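Local coordinates for protein guanylate kinase (Stenotrophomonas maltophilia, PDB 6WCT) that probably catalyses the ATP-dependent phosphorylation of GMP to GDP, a step in recycling guanine nucleotides, at residues A160-A163 with Q164-A168. Residues are numbered along the deposited sequence; the frame is centred on the assembly and turned at random.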
loop_
_atom_site.group_PDB
_atom_site.type_symbol
_atom_site.label_atom_id
_atom_site.label_comp_id
_atom_site.label_asym_id
_atom_site.label_seq_id
_atom_site.Cartn_x
_atom_site.Cartn_y
_atom_site.Cartn_z
ATOM N N ALA A 160 22.791 11.024 -30.595
ATOM C CA ALA A 160 21.880 12.164 -30.543
ATOM C C ALA A 160 20.484 11.750 -30.086
ATOM O O ALA A 160 19.819 12.489 -29.351
ATOM C CB ALA A 160 21.804 12.828 -31.915
ATOM N N VAL A 161 20.020 10.574 -30.509
ATOM C CA VAL A 161 18.722 10.106 -30.048
ATOM C C VAL A 161 18.807 9.671 -28.591
ATOM O O VAL A 161 17.889 9.923 -27.802
ATOM C CB VAL A 161 18.194 8.992 -30.965
ATOM C CG1 VAL A 161 16.952 8.358 -30.372
ATOM C CG2 VAL A 161 17.860 9.565 -32.313
ATOM N N ILE A 162 19.923 9.060 -28.192
ATOM C CA ILE A 162 20.046 8.645 -26.800
ATOM C C ILE A 162 20.054 9.862 -25.891
ATOM O O ILE A 162 19.398 9.872 -24.845
ATOM C CB ILE A 162 21.293 7.767 -26.595
ATOM C CG1 ILE A 162 21.081 6.397 -27.243
ATOM C CG2 ILE A 162 21.594 7.608 -25.105
ATOM C CD1 ILE A 162 22.147 5.389 -26.898
ATOM N N ALA A 163 20.756 10.922 -26.291
ATOM C CA ALA A 163 20.745 12.142 -25.491
ATOM C C ALA A 163 19.346 12.743 -25.411
ATOM O O ALA A 163 18.936 13.230 -24.354
ATOM C CB ALA A 163 21.736 13.157 -26.061
ATOM N N GLN A 164 18.584 12.690 -26.506
ATOM C CA GLN A 164 17.228 13.233 -26.479
ATOM C C GLN A 164 16.319 12.424 -25.556
ATOM O O GLN A 164 15.591 12.993 -24.733
ATOM C CB GLN A 164 16.648 13.280 -27.892
ATOM C CG GLN A 164 15.168 13.633 -27.941
ATOM C CD GLN A 164 14.575 13.478 -29.323
ATOM O OE1 GLN A 164 15.290 13.495 -30.320
ATOM N NE2 GLN A 164 13.260 13.320 -29.392
ATOM N N ARG A 165 16.364 11.091 -25.661
ATOM C CA ARG A 165 15.481 10.256 -24.844
ATOM C C ARG A 165 15.838 10.345 -23.363
ATOM O O ARG A 165 14.953 10.297 -22.501
ATOM C CB ARG A 165 15.532 8.805 -25.325
ATOM C CG ARG A 165 15.171 8.634 -26.802
ATOM C CD ARG A 165 14.321 7.387 -27.055
ATOM N NE ARG A 165 13.719 7.406 -28.390
ATOM C CZ ARG A 165 13.943 6.499 -29.340
ATOM N NH1 ARG A 165 14.751 5.469 -29.117
ATOM N NH2 ARG A 165 13.349 6.617 -30.519
ATOM N N LEU A 166 17.131 10.470 -23.051
ATOM C CA LEU A 166 17.544 10.673 -21.668
ATOM C C LEU A 166 16.991 11.979 -21.128
ATOM O O LEU A 166 16.579 12.057 -19.965
ATOM C CB LEU A 166 19.070 10.655 -21.574
ATOM C CG LEU A 166 19.685 9.259 -21.700
ATOM C CD1 LEU A 166 21.197 9.326 -21.674
ATOM C CD2 LEU A 166 19.175 8.389 -20.548
ATOM N N GLY A 167 16.985 13.022 -21.956
ATOM C CA GLY A 167 16.398 14.277 -21.522
ATOM C C GLY A 167 14.907 14.144 -21.308
ATOM O O GLY A 167 14.362 14.646 -20.321
ATOM N N ALA A 168 14.229 13.435 -22.211
ATOM C CA ALA A 168 12.801 13.192 -22.044
ATOM C C ALA A 168 12.518 12.360 -20.796
ATOM O O ALA A 168 11.457 12.515 -20.176
ATOM C CB ALA A 168 12.247 12.502 -23.286
#
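Val161 lays one methyl against the flat end of Arg165, one turn further along the same helix. With CG1 anti to the backbone N (chi1 171°), the valine places this branch over the centre of one guanidinium face, 3.7 Å from CZ of Arg165. The two side chains run side by side and point the same way. The arginine's CG lies beside its own backbone N (chi1 -57°), which brings it 3.2 Å from Val161 O; the bend at chi2 then carries the guanidinium alongside Val161 CG1. A short branched residue suits the spot: it offers a methyl to the flat face of the guanidinium, which presents no N-H, while the N-H groups at the rim can still meet polar partners. One of these is Asp157, which forms a salt bridge with NH1 and would help fix the group's rotation.

A second pair, Ile162 and Leu166, sits one residue on. Their side chains also lie side by side and point the same way, CG2 of Ile162 meeting CD1 of Leu166 at 3.9 Å, and both touch helix 144-152, Ile162 on Arg152 and Leu166 on Leu147 and Met151. The backbone supplies the regular ladder, with Arg165 N bonded to Val161 O at 2.9 Å (N-H...O 167°) and Leu166 N to Ile162 O at 3.0 Å.

Such i to i+4 pairing is characteristic of one turn of an alpha-helix. Here, in helix 159-173 of the guanylate kinase fold, the side chain of Arg165 comes within about 6 Å of the bound GMP (nearest atoms), beside the GMP-binding Arg61, where its charge probably adds to the positive surroundings of the nucleotide.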